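Local structure of purine nucleoside phosphorylase (Schistosoma mansoni, 5KO5) at residues P200-S204 with I257-V262; N117-N123 with D217-T223; D130-G136 with L188-Y194; V193-N197 with S222-E226; S94-I98 with N146-V150. The protein probably catalyses the reversible phosphorolysis of purine nucleosides such as inosine and guanosine, releasing the free base and ribose 1-phosphate. One frame throughout, in Å; residues are numbered along the deposited sequence.

Interaction 1 (P200-S204 with I257-V262). With CYT (6-aminopyrimidin-2(1H)-one), chain B.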
# COMPACT_ATOMS: atom_id res chain seq x y z
N PRO A 200 10.85 -4.50 4.62
CA PRO A 200 12.12 -4.22 5.30
C PRO A 200 13.29 -3.98 4.36
O PRO A 200 14.42 -3.81 4.84
CB PRO A 200 12.36 -5.50 6.09
CG PRO A 200 11.79 -6.58 5.17
CD PRO A 200 10.56 -5.94 4.54
N THR A 201 13.08 -3.99 3.04
CA THR A 201 14.16 -3.57 2.16
C THR A 201 14.40 -2.08 2.34
O THR A 201 13.45 -1.29 2.46
CB THR A 201 13.84 -3.84 0.68
OG1 THR A 201 12.60 -3.23 0.32
CG2 THR A 201 13.76 -5.34 0.38
N TYR A 202 15.67 -1.68 2.38
CA TYR A 202 15.97 -0.26 2.37
C TYR A 202 15.36 0.39 1.13
O TYR A 202 15.13 -0.27 0.11
CB TYR A 202 17.48 -0.03 2.40
CG TYR A 202 18.09 -0.32 3.75
CD1 TYR A 202 17.72 0.44 4.85
CD2 TYR A 202 19.01 -1.34 3.93
CE1 TYR A 202 18.26 0.19 6.10
CE2 TYR A 202 19.56 -1.60 5.19
CZ TYR A 202 19.17 -0.83 6.26
OH TYR A 202 19.70 -1.08 7.51
N GLU A 203 15.08 1.67 1.25
CA GLU A 203 14.64 2.45 0.10
C GLU A 203 15.58 2.23 -1.08
O GLU A 203 16.81 2.27 -0.93
CB GLU A 203 14.61 3.93 0.51
CG GLU A 203 15.95 4.57 0.96
CD GLU A 203 16.31 4.44 2.44
OE1 GLU A 203 15.76 3.58 3.18
OE2 GLU A 203 17.20 5.21 2.88
N SER A 204 15.01 1.92 -2.24
CA SER A 204 15.83 1.76 -3.43
C SER A 204 16.30 3.13 -3.91
O SER A 204 15.68 4.15 -3.58
CB SER A 204 15.03 1.07 -4.53
OG SER A 204 14.11 1.97 -5.14
N ILE A 257 23.65 0.84 1.29
CA ILE A 257 23.07 1.05 2.61
C ILE A 257 23.14 -0.28 3.35
O ILE A 257 22.88 -1.34 2.76
CB ILE A 257 21.60 1.51 2.48
CG1 ILE A 257 21.49 2.73 1.55
CG2 ILE A 257 21.02 1.81 3.86
CD1 ILE A 257 20.04 3.18 1.31
N ASN A 258 23.48 -0.25 4.64
CA ASN A 258 23.80 -1.48 5.34
C ASN A 258 23.47 -1.35 6.82
O ASN A 258 23.80 -0.33 7.43
CB ASN A 258 25.28 -1.78 5.09
CG ASN A 258 25.79 -2.94 5.90
OD1 ASN A 258 26.25 -2.75 7.02
ND2 ASN A 258 25.72 -4.14 5.34
N HIS A 259 22.84 -2.37 7.40
CA HIS A 259 22.41 -2.28 8.80
C HIS A 259 23.61 -2.15 9.75
O HIS A 259 23.50 -1.50 10.79
CB HIS A 259 21.50 -3.45 9.19
CG HIS A 259 20.85 -3.29 10.53
ND1 HIS A 259 20.01 -2.23 10.82
CD2 HIS A 259 20.92 -4.03 11.66
CE1 HIS A 259 19.59 -2.33 12.07
NE2 HIS A 259 20.13 -3.42 12.60
N GLU A 260 24.74 -2.79 9.41
CA GLU A 260 25.93 -2.64 10.25
C GLU A 260 26.43 -1.20 10.23
O GLU A 260 26.84 -0.67 11.27
CB GLU A 260 27.03 -3.61 9.81
CG GLU A 260 26.69 -5.09 9.93
CD GLU A 260 25.93 -5.62 8.72
OE1 GLU A 260 24.68 -5.63 8.75
OE2 GLU A 260 26.58 -6.02 7.73
N LYS A 261 26.42 -0.56 9.06
CA LYS A 261 26.79 0.85 9.01
C LYS A 261 25.79 1.71 9.76
O LYS A 261 26.17 2.66 10.46
CB LYS A 261 26.92 1.31 7.55
CG LYS A 261 28.11 0.69 6.84
CD LYS A 261 28.51 1.46 5.59
CE LYS A 261 27.59 1.16 4.42
NZ LYS A 261 28.03 1.87 3.18
N VAL A 262 24.51 1.37 9.66
CA VAL A 262 23.48 2.10 10.40
C VAL A 262 23.75 2.01 11.89
O VAL A 262 23.76 3.02 12.60
CB VAL A 262 22.08 1.56 10.04
CG1 VAL A 262 21.02 2.13 10.99
CG2 VAL A 262 21.74 1.89 8.59
N3 CYT B . 16.74 3.62 5.84
C4 CYT B . 18.00 3.97 6.08
N1 CYT B . 16.48 3.04 8.13
C2 CYT B . 15.96 3.14 6.84
O2 CYT B . 14.80 2.76 6.62
N4 CYT B . 18.73 4.42 5.06
C5 CYT B . 18.55 3.90 7.40
C6 CYT B . 17.77 3.42 8.38
O HOH W 1 18.21 0.03 9.64
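Tyr202 meets Ile257 with the flat of its ring: methyl CG2 of Ile257 stands almost on the ring normal, 3.6 Å from the centroid and 9° off the perpendicular, a CH-pi contact centred over one face. Ile257 places this methyl by holding CG2 anti to its backbone N. The bound 6-aminopyrimidin-2(1H)-one lies at the edge of the tyrosine ring, and Val262 CG2 approaches ligand C5. Glu203 grips the ligand with both oxygens: OE1 accepts from ligand N3 at 2.8 Å in a nearly straight bond (171°), and OE2 takes ligand N4 at 2.8 Å. A hydrogen bond between OE2 and Ser247 OG gives this carboxylate a second-shell anchor. The close packing extends to the phenol tip, where Tyr202 OH comes within 3.2 Å of His259 CA.

The looser side is marked by water and by the partly exposed Asn258 and His259. A water joins the two rings' polar ends, 2.8 Å from Tyr202 OH and 3.1 Å from His259 ND1. Asn258 OD1 caps helix 259-283, accepting from Lys261 N at 3.0 Å. A second subunit reaches this margin, Phe161 of that chain meeting the His259 ring. With Asn245, which also bonds the ligand, this is the base-binding site, as in purine nucleoside phosphorylases.

Interaction 2 (N117-N123 with D217-T223). With CYT (6-aminopyrimidin-2(1H)-one), chain B; EDO (1,2-ethanediol), chain C.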
# COMPACT_ATOMS: atom_id res chain seq x y z
N ASN A 117 14.37 6.97 16.16
CA ASN A 117 14.53 5.97 15.11
C ASN A 117 15.80 6.27 14.34
O ASN A 117 16.40 7.34 14.47
CB ASN A 117 13.29 5.90 14.19
CG ASN A 117 13.06 7.17 13.39
OD1 ASN A 117 13.91 7.61 12.62
ND2 ASN A 117 11.88 7.76 13.56
N LEU A 118 16.24 5.29 13.55
CA LEU A 118 17.30 5.46 12.58
C LEU A 118 16.66 5.59 11.20
O LEU A 118 15.72 4.86 10.88
CB LEU A 118 18.26 4.27 12.58
CG LEU A 118 19.51 4.30 13.48
CD1 LEU A 118 20.46 5.43 13.09
CD2 LEU A 118 19.13 4.41 14.93
N ALA A 119 17.14 6.54 10.40
CA ALA A 119 16.48 6.81 9.13
C ALA A 119 17.49 7.17 8.05
O ALA A 119 18.63 7.53 8.34
CB ALA A 119 15.47 7.97 9.28
N GLY A 120 17.06 7.05 6.80
CA GLY A 120 17.83 7.55 5.68
C GLY A 120 17.52 9.02 5.41
O GLY A 120 16.36 9.43 5.41
N GLY A 121 18.57 9.79 5.15
CA GLY A 121 18.38 11.19 4.78
C GLY A 121 18.10 11.33 3.29
O GLY A 121 18.80 10.73 2.46
N ILE A 122 17.09 12.12 2.96
CA ILE A 122 16.74 12.45 1.58
C ILE A 122 17.13 13.89 1.25
O ILE A 122 17.76 14.15 0.23
CB ILE A 122 15.24 12.21 1.32
CG1 ILE A 122 14.85 10.75 1.60
CG2 ILE A 122 14.88 12.60 -0.11
CD1 ILE A 122 15.47 9.74 0.63
N ASN A 123 16.73 14.83 2.11
CA ASN A 123 17.11 16.23 1.96
C ASN A 123 18.62 16.36 1.87
O ASN A 123 19.36 15.73 2.63
CB ASN A 123 16.60 17.02 3.17
CG ASN A 123 16.70 18.53 2.98
OD1 ASN A 123 17.78 19.08 2.80
ND2 ASN A 123 15.55 19.20 3.02
N ASP A 217 11.94 14.56 3.64
CA ASP A 217 13.28 14.84 4.14
C ASP A 217 14.02 13.61 4.63
O ASP A 217 15.25 13.56 4.50
CB ASP A 217 13.21 15.88 5.26
CG ASP A 217 12.61 17.19 4.79
OD1 ASP A 217 13.23 17.82 3.91
OD2 ASP A 217 11.52 17.58 5.25
N VAL A 218 13.32 12.64 5.21
CA VAL A 218 13.92 11.42 5.75
C VAL A 218 12.98 10.26 5.44
O VAL A 218 11.79 10.46 5.18
CB VAL A 218 14.21 11.48 7.27
CG1 VAL A 218 14.98 12.75 7.63
CG2 VAL A 218 12.94 11.41 8.07
N VAL A 219 13.52 9.04 5.45
CA VAL A 219 12.71 7.84 5.20
C VAL A 219 13.10 6.76 6.21
O VAL A 219 14.29 6.59 6.53
CB VAL A 219 12.83 7.35 3.74
CG1 VAL A 219 14.28 6.99 3.38
CG2 VAL A 219 11.91 6.16 3.48
N GLY A 220 12.11 6.05 6.73
CA GLY A 220 12.41 4.94 7.61
C GLY A 220 11.22 4.01 7.70
O GLY A 220 10.19 4.24 7.06
N MET A 221 11.37 2.99 8.54
CA MET A 221 10.45 1.85 8.56
C MET A 221 9.65 1.74 9.85
O MET A 221 9.13 0.66 10.17
CB MET A 221 11.21 0.54 8.30
CG MET A 221 12.08 0.54 7.07
SD MET A 221 13.01 -1.00 6.98
CE MET A 221 14.16 -0.57 5.67
N SER A 222 9.51 2.82 10.59
CA SER A 222 8.87 2.72 11.89
C SER A 222 8.15 4.02 12.19
O SER A 222 7.92 4.84 11.29
CB SER A 222 9.92 2.41 12.98
OG SER A 222 10.75 3.54 13.18
N THR A 223 7.79 4.19 13.46
CA THR A 223 7.45 5.47 14.07
C THR A 223 6.04 5.94 13.74
O THR A 223 5.25 6.20 14.65
CB THR A 223 8.51 6.52 13.75
OG1 THR A 223 9.76 6.07 14.30
CG2 THR A 223 8.15 7.87 14.37
N3 CYT B . 16.74 3.62 5.84
C4 CYT B . 18.00 3.97 6.08
N1 CYT B . 16.48 3.04 8.13
C2 CYT B . 15.96 3.14 6.84
O2 CYT B . 14.80 2.76 6.62
N4 CYT B . 18.73 4.42 5.06
C5 CYT B . 18.55 3.90 7.40
C6 CYT B . 17.77 3.42 8.38
C1 EDO C . 13.61 2.60 12.86
O1 EDO C . 12.91 1.69 12.00
C2 EDO C . 14.03 1.92 14.15
O2 EDO C . 15.26 2.50 14.58
O HOH W 2 13.00 4.89 11.04
O HOH W 3 14.01 2.28 9.78
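An antiparallel strand pairing forms one wall of the base pocket, where Gly120 and Val219 face each other as a hydrogen-bonded pair. Gly120 N gives to Val219 O at 2.8 Å and Val219 N returns to Gly120 O at 2.9 Å. The ligand lies directly against the Gly120 backbone, its C4 3.3 Å from Gly120 N, with no side chain between them.

Beyond the strand end, Asp217 O is gripped by two successive amides, Ile122 N and Asn123 N, which arrive from the same face of its carbonyl plane. Alongside, the Asn123 amide and Asp217 carboxylate point the same way with planes 35° apart, and Asn123 ND2 donates to Asp217 OD1 at 2.8 Å, almost straight (165°). At the opposite end of the contact, Asn117 crosses Thr223 at about a right angle and its ND2 reaches Thr223 OG1 at 2.8 Å, tilted 25° from the amide plane. Asn117 OD1 is held by Ser241.

Strand 112-121 also pairs with strand 236-246, against which Ala119 and Val218 pack; helix 205-213 covers Ile122 and Val219, and strand 189-196 flanks strand 218-220.

Interaction 3 (D130-G136 with L188-Y194)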
# COMPACT_ATOMS: atom_id res chain seq x y z
N ASP A 130 23.37 13.37 11.76
CA ASP A 130 22.48 14.47 12.08
C ASP A 130 21.21 13.94 12.74
O ASP A 130 20.86 12.77 12.63
CB ASP A 130 22.08 15.24 10.81
CG ASP A 130 23.20 16.12 10.26
OD1 ASP A 130 24.24 16.31 10.94
OD2 ASP A 130 23.04 16.63 9.13
N PHE A 131 20.51 14.84 13.44
CA PHE A 131 19.21 14.54 14.03
C PHE A 131 18.14 15.34 13.30
O PHE A 131 18.36 16.51 12.97
CB PHE A 131 19.17 14.93 15.51
CG PHE A 131 20.20 14.25 16.35
CD1 PHE A 131 20.11 12.89 16.62
CD2 PHE A 131 21.26 14.97 16.89
CE1 PHE A 131 21.07 12.26 17.42
CE2 PHE A 131 22.21 14.34 17.68
CZ PHE A 131 22.11 12.99 17.94
N VAL A 132 16.99 14.73 13.08
CA VAL A 132 15.84 15.41 12.49
C VAL A 132 14.66 15.35 13.45
O VAL A 132 14.18 14.26 13.78
CB VAL A 132 15.48 14.84 11.11
CG1 VAL A 132 14.25 15.54 10.56
CG2 VAL A 132 16.66 14.99 10.16
N LEU A 133 14.22 16.52 13.91
CA LEU A 133 12.95 16.62 14.62
C LEU A 133 11.83 16.44 13.61
O LEU A 133 11.71 17.22 12.66
CB LEU A 133 12.83 17.98 15.30
CG LEU A 133 14.01 18.38 16.19
CD1 LEU A 133 13.80 19.78 16.75
CD2 LEU A 133 14.22 17.37 17.31
N ILE A 134 11.02 15.40 13.78
CA ILE A 134 9.99 15.11 12.79
C ILE A 134 8.81 16.04 13.01
O ILE A 134 8.28 16.14 14.12
CB ILE A 134 9.58 13.63 12.86
CG1 ILE A 134 10.79 12.77 12.50
CG2 ILE A 134 8.41 13.36 11.90
CD1 ILE A 134 10.59 11.30 12.79
N LYS A 135 8.41 16.75 11.95
CA LYS A 135 7.32 17.71 12.05
C LYS A 135 6.08 17.30 11.26
O LYS A 135 5.06 17.99 11.34
CB LYS A 135 7.78 19.12 11.61
CG LYS A 135 8.21 19.21 10.16
CD LYS A 135 8.65 20.64 9.83
CE LYS A 135 9.31 20.73 8.47
NZ LYS A 135 8.33 20.54 7.36
N GLY A 136 6.15 16.20 10.53
CA GLY A 136 5.03 15.72 9.74
C GLY A 136 5.48 14.45 9.05
O GLY A 136 6.64 14.04 9.14
N LEU A 188 23.75 20.06 14.62
CA LEU A 188 23.37 18.72 14.19
C LEU A 188 21.87 18.56 14.00
O LEU A 188 21.44 17.53 13.46
CB LEU A 188 23.81 17.69 15.24
CG LEU A 188 25.30 17.64 15.57
CD1 LEU A 188 25.54 16.57 16.63
CD2 LEU A 188 26.12 17.36 14.32
N VAL A 189 21.06 19.53 14.42
CA VAL A 189 19.62 19.34 14.57
C VAL A 189 18.90 20.04 13.43
O VAL A 189 19.09 21.25 13.21
CB VAL A 189 19.13 19.84 15.94
CG1 VAL A 189 17.62 19.60 16.09
CG2 VAL A 189 19.90 19.17 17.06
N HIS A 190 18.07 19.29 12.71
CA HIS A 190 17.22 19.78 11.64
C HIS A 190 15.77 19.46 11.99
O HIS A 190 15.48 18.80 12.99
CB HIS A 190 17.57 19.11 10.31
CG HIS A 190 19.00 19.27 9.90
ND1 HIS A 190 19.38 20.08 8.85
CD2 HIS A 190 20.14 18.73 10.39
CE1 HIS A 190 20.69 20.04 8.72
NE2 HIS A 190 21.18 19.23 9.65
N GLU A 191 14.85 19.92 11.15
CA GLU A 191 13.47 19.47 11.20
C GLU A 191 13.07 18.96 9.83
O GLU A 191 13.65 19.35 8.81
CB GLU A 191 12.53 20.57 11.67
CG GLU A 191 12.45 21.75 10.73
CD GLU A 191 11.47 22.80 11.20
OE1 GLU A 191 11.32 22.96 12.43
OE2 GLU A 191 10.83 23.44 10.33
N GLY A 192 12.08 18.08 9.78
CA GLY A 192 11.74 17.56 8.47
C GLY A 192 10.56 16.61 8.48
O GLY A 192 10.03 16.24 9.54
N VAL A 193 10.18 16.22 7.27
CA VAL A 193 9.04 15.34 7.02
C VAL A 193 9.56 13.91 6.86
O VAL A 193 10.50 13.67 6.10
CB VAL A 193 8.29 15.78 5.76
CG1 VAL A 193 7.21 14.75 5.37
CG2 VAL A 193 7.69 17.16 5.95
N TYR A 194 8.92 12.97 7.55
CA TYR A 194 9.32 11.56 7.57
C TYR A 194 8.44 10.75 6.62
O TYR A 194 7.21 10.72 6.78
CB TYR A 194 9.19 11.04 9.00
CG TYR A 194 9.58 9.60 9.26
CD1 TYR A 194 8.67 8.56 9.06
CD2 TYR A 194 10.83 9.29 9.79
CE1 TYR A 194 9.02 7.25 9.33
CE2 TYR A 194 11.19 7.97 10.07
CZ TYR A 194 10.28 6.97 9.84
OH TYR A 194 10.61 5.67 10.13
O HOH W 4 24.25 19.13 10.56
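Phe131 O is approached by two groups of strand 189-196: His190 N donates to it at 2.8 Å in a bond of 164°, and Val189 CA adds a longer CA-H...O contact. This belongs to a parallel pairing within the mixed sheet of the phosphorylase fold, whose first bond runs from Phe131 N to Leu188 O. Going up the strands, Leu133 N gives to His190 O, Gly192 N to Leu133 O and Lys135 N to Gly192 O, before Tyr194 N closes the series on Gly136 O at 3.0 Å. The short strand axes diverge by 40°, a marked twist.

Side chains alternate between the two faces. On one, Leu133 CG leans against Val189 CG1 at 3.8 Å, while Phe131 CD2 lies obliquely near Leu188 CB; helices 170-182 and 259-283 cover this face, with Trp276 meeting both Phe131 and Leu133. On the other, Val132 CG1, anti to its backbone N, lies 3.4 Å from Gly192 N, over a residue without a side chain. Near the strand starts the Asp130 carboxylate lies beside the His190 imidazole, their planes 32° apart. Asp130 OD2 is secured by Lys127 N, and a water touches His190 NE2 at 3.2 Å.

At the exposed margin Lys135 lays its aliphatic chain across Glu191, CD coming 3.6 Å from Glu191 OE2; Lys135 NZ remains 4.8 Å from that oxygen, so the opposite charges are near but not in contact. Farther along, Ile134 CD1 touches Tyr194 CD2 at 3.6 Å, obliquely to the ring.

Interaction 4 (V193-N197 with S222-E226)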
# COMPACT_ATOMS: atom_id res chain seq x y z
N VAL A 193 10.18 16.22 7.27
CA VAL A 193 9.04 15.34 7.02
C VAL A 193 9.56 13.91 6.86
O VAL A 193 10.50 13.67 6.10
CB VAL A 193 8.29 15.78 5.76
CG1 VAL A 193 7.21 14.75 5.37
CG2 VAL A 193 7.69 17.16 5.95
N TYR A 194 8.92 12.97 7.55
CA TYR A 194 9.32 11.56 7.57
C TYR A 194 8.44 10.75 6.62
O TYR A 194 7.21 10.72 6.78
CB TYR A 194 9.19 11.04 9.00
CG TYR A 194 9.58 9.60 9.26
CD1 TYR A 194 8.67 8.56 9.06
CD2 TYR A 194 10.83 9.29 9.79
CE1 TYR A 194 9.02 7.25 9.33
CE2 TYR A 194 11.19 7.97 10.07
CZ TYR A 194 10.28 6.97 9.84
OH TYR A 194 10.61 5.67 10.13
N ALA A 195 9.06 10.06 5.67
CA ALA A 195 8.32 9.12 4.83
C ALA A 195 8.40 7.75 5.47
O ALA A 195 9.49 7.27 5.77
CB ALA A 195 8.94 9.04 3.44
N PHE A 196 7.24 7.10 5.63
CA PHE A 196 7.17 5.74 6.17
C PHE A 196 7.20 4.76 5.00
O PHE A 196 6.24 4.69 4.22
CB PHE A 196 5.91 5.60 7.01
CG PHE A 196 5.68 4.23 7.62
CD1 PHE A 196 6.73 3.33 7.85
CD2 PHE A 196 4.39 3.85 7.98
CE1 PHE A 196 6.48 2.07 8.41
CE2 PHE A 196 4.14 2.59 8.55
CZ PHE A 196 5.19 1.71 8.78
N ASN A 197 8.33 4.06 4.86
CA ASN A 197 8.48 2.90 3.98
C ASN A 197 8.24 1.65 4.82
O ASN A 197 8.97 1.39 5.77
CB ASN A 197 9.92 2.86 3.46
CG ASN A 197 10.29 1.54 2.81
OD1 ASN A 197 9.43 0.85 2.26
ND2 ASN A 197 11.59 1.19 2.85
N SER A 222 9.51 2.82 10.59
CA SER A 222 8.87 2.72 11.89
C SER A 222 8.15 4.02 12.19
O SER A 222 7.92 4.84 11.29
CB SER A 222 9.92 2.41 12.98
OG SER A 222 10.75 3.54 13.18
N THR A 223 7.79 4.19 13.46
CA THR A 223 7.45 5.47 14.07
C THR A 223 6.04 5.94 13.74
O THR A 223 5.25 6.20 14.65
CB THR A 223 8.51 6.52 13.75
OG1 THR A 223 9.76 6.07 14.30
CG2 THR A 223 8.15 7.87 14.37
N VAL A 224 5.71 6.06 12.46
CA VAL A 224 4.39 6.53 12.03
C VAL A 224 3.25 5.70 12.64
O VAL A 224 2.26 6.30 13.08
CB VAL A 224 4.33 6.66 10.50
CG1 VAL A 224 2.89 6.86 10.01
CG2 VAL A 224 5.22 7.82 10.04
N PRO A 225 3.33 4.37 12.72
CA PRO A 225 2.21 3.64 13.35
C PRO A 225 2.01 4.03 14.80
O PRO A 225 0.88 4.30 15.23
CB PRO A 225 2.62 2.16 13.19
CG PRO A 225 3.53 2.16 11.96
CD PRO A 225 4.31 3.45 12.09
N GLU A 226 3.11 4.15 15.55
CA GLU A 226 3.01 4.52 16.96
C GLU A 226 2.50 5.94 17.11
O GLU A 226 1.70 6.22 18.01
CB GLU A 226 4.37 4.39 17.64
CG GLU A 226 4.87 2.98 17.77
CD GLU A 226 5.85 2.61 16.68
OE1 GLU A 226 5.62 2.99 15.53
OE2 GLU A 226 6.86 1.92 16.99
O HOH W 2 13.00 4.89 11.04
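Phe196 reaches from the end of strand 189-196 toward the start of helix 224-232, and every part of its side chain finds something there. With CG anti to the backbone N (chi1 179°), CB starts against Val224 CG2 at 3.8 Å. One flank of the ring continues along the same valine, CD2 lying 3.8 Å from Val224 CB; the other flank, CD1 and CE1, borders Ser222, with CE1 3.8 Å from its backbone N. At the far end CE2 and CZ run into the proline ring, CE2 meeting Pro225 CG at 3.5 Å. Pro225 CD sits over a face of the aromatic ring, 29° off its normal, in a CH-pi contact. The two side chains come from opposite directions, so strand and helix interlock here without a polar bond.

Two residues earlier, Tyr194 supplies the polar part. Val224 CG2 meets its ring obliquely, at CD1, and the ring carries the hydroxyl to the turn before the helix. There Ser222 N donates to Tyr194 OH at 3.1 Å and 164°. A water 2.7 Å from Tyr194 OH, in the plane of the ring, also bonds to the hydroxyl and is weakly linked to Ser222 OG, giving this buried oxygen at least two partners. Ser222 OG in turn bonds Thr223 OG1, which Asn117 holds from strand 112-121. Leu145 of a second subunit packs against Phe196. Together these contacts seat a helix start against the end of strand 189-196, an alpha/beta packing junction of the phosphorylase fold close to the base pocket.

Interaction 5 (S94-I98 with N146-V150)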
# COMPACT_ATOMS: atom_id res chain seq x y z
N SER A 94 0.33 -7.34 13.47
CA SER A 94 -0.92 -6.76 13.02
C SER A 94 -1.12 -5.38 13.62
O SER A 94 -0.46 -4.96 14.58
CB SER A 94 -2.08 -7.66 13.42
OG SER A 94 -2.32 -7.55 14.81
N ASN A 95 -2.09 -4.67 13.04
CA ASN A 95 -2.52 -3.38 13.59
C ASN A 95 -2.86 -3.50 15.07
O ASN A 95 -2.55 -2.60 15.86
CB ASN A 95 -3.76 -2.90 12.83
CG ASN A 95 -3.43 -2.40 11.46
OD1 ASN A 95 -2.26 -2.31 11.09
ND2 ASN A 95 -4.47 -2.05 10.68
N GLN A 96 -3.52 -4.60 15.45
CA GLN A 96 -3.90 -4.76 16.85
C GLN A 96 -2.68 -4.92 17.75
O GLN A 96 -2.68 -4.43 18.89
CB GLN A 96 -4.82 -5.97 17.00
CG GLN A 96 -6.05 -5.97 16.10
CD GLN A 96 -6.84 -4.68 16.19
OE1 GLN A 96 -7.04 -4.12 17.27
NE2 GLN A 96 -7.31 -4.21 15.04
N GLU A 97 -1.66 -5.64 17.26
CA GLU A 97 -0.47 -5.88 18.07
C GLU A 97 0.34 -4.61 18.25
O GLU A 97 0.91 -4.39 19.32
CB GLU A 97 0.37 -6.99 17.42
CG GLU A 97 -0.27 -8.37 17.54
CD GLU A 97 0.44 -9.44 16.73
OE1 GLU A 97 0.72 -9.26 15.52
OE2 GLU A 97 0.74 -10.51 17.31
N ILE A 98 0.39 -3.76 17.23
CA ILE A 98 1.10 -2.49 17.38
C ILE A 98 0.35 -1.58 18.34
O ILE A 98 0.96 -0.89 19.17
CB ILE A 98 1.27 -1.82 16.00
CG1 ILE A 98 2.07 -2.73 15.05
CG2 ILE A 98 1.86 -0.41 16.16
CD1 ILE A 98 3.49 -3.04 15.52
N ASN A 146 -3.08 0.16 4.45
CA ASN A 146 -2.40 -0.49 5.57
C ASN A 146 -2.17 0.46 6.75
O ASN A 146 -1.25 0.26 7.54
CB ASN A 146 -1.11 -1.16 5.11
CG ASN A 146 -1.34 -2.51 4.46
OD1 ASN A 146 -2.32 -3.20 4.75
ND2 ASN A 146 -0.43 -2.90 3.58
N ASN A 147 -2.99 1.49 6.90
CA ASN A 147 -2.91 2.35 8.08
C ASN A 147 -3.07 1.49 9.33
O ASN A 147 -3.86 0.53 9.36
CB ASN A 147 -4.04 3.38 8.00
CG ASN A 147 -3.87 4.56 8.96
OD1 ASN A 147 -3.94 4.40 10.19
ND2 ASN A 147 -3.69 5.75 8.39
N VAL A 148 -2.32 1.84 10.38
CA VAL A 148 -2.40 1.12 11.66
C VAL A 148 -3.80 1.15 12.27
O VAL A 148 -4.12 0.29 13.10
CB VAL A 148 -1.31 1.66 12.62
CG1 VAL A 148 -1.66 3.06 13.08
CG2 VAL A 148 -1.14 0.72 13.82
N LEU A 149 -4.65 2.11 11.87
CA LEU A 149 -6.01 2.18 12.39
C LEU A 149 -7.06 1.46 11.53
O LEU A 149 -8.24 1.47 11.90
CB LEU A 149 -6.43 3.65 12.61
CG LEU A 149 -5.85 4.31 13.87
CD1 LEU A 149 -6.17 5.81 13.84
CD2 LEU A 149 -6.42 3.65 15.14
N VAL A 150 -6.67 0.84 10.41
CA VAL A 150 -7.65 0.07 9.66
C VAL A 150 -8.22 -1.03 10.54
O VAL A 150 -7.47 -1.77 11.19
CB VAL A 150 -7.03 -0.51 8.38
CG1 VAL A 150 -7.98 -1.55 7.75
CG2 VAL A 150 -6.75 0.58 7.37
O HOH W 5 -1.33 -2.44 8.53
O HOH W 6 -4.93 -0.72 15.54
O HOH W 7 -4.41 -2.88 7.48
O HOH W 8 -8.79 -2.14 14.33
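Asn95 ND2 reaches into the turn formed by Asn147 to Val150 and finds two carbonyl oxygens. The stronger bond goes to Val150 O at 3.1 Å and 158°; it runs in the plane of the carbonyl, on a lone pair, and only 6° out of the Asn95 amide plane. A weaker, bent one goes to Asn147 O at 3.0 Å. The rest of the side chain lies over the turn, CB and CG each 3.2 Å from Val148 O. Beside this polar patch, Ile98 CG2 meets Val148 CG2 at 4.0 Å, the two side chains crossing at about a right angle.

Waters fill the next shell. One lies within bonding distance of Asn95 OD1 and Asn146 O, and another donates to Val148 O at 2.8 Å and weakly to Asn95 O.

Behind each partner stands a local motif. On the helix side Ser94 and Glu97 form a capping box, Glu97 N donating to Ser94 OG and Ser94 N to Glu97 OE1, at the helix turn that carries Asn95. On the loop side Asn147 OD1 accepts from Leu149 N at 2.9 Å, an Asx turn within the type I beta turn. Val148 packs on Ile228 and Ile229 of helix 224-232, and Asn147 ND2 bonds Thr201 of the third subunit. A single amide, using its nitrogen on the turn carbonyls, one bond good and one weak, and its oxygen on water, thus joins a helix start to a loop by neutral hydrogen bonding, with no salt bridge between them.

Interactions 2, 3 and 4 form a continuous block in the mixed sheet: their centres lie 8 to 12 Å apart, strand 189-196 serves interactions 3 and 4, and its neighbour 218-220 serves interaction 2. Segment 217-223 leads straight into the helix start of interaction 4. Interaction 1 touches interaction 2, centres about 11 Å apart, and both line the ligand, so sheet and C-terminal helix meet at one pocket. Along the chain, interaction 5 opens first and its segments alternate with those of interactions 2 and 3. It lies about 24 Å from interaction 1, between centres, but reaches interaction 4 through Pro225. Thr201 of interaction 1 bonds Asn147 of another chain, linking the pocket side to the trimer interface.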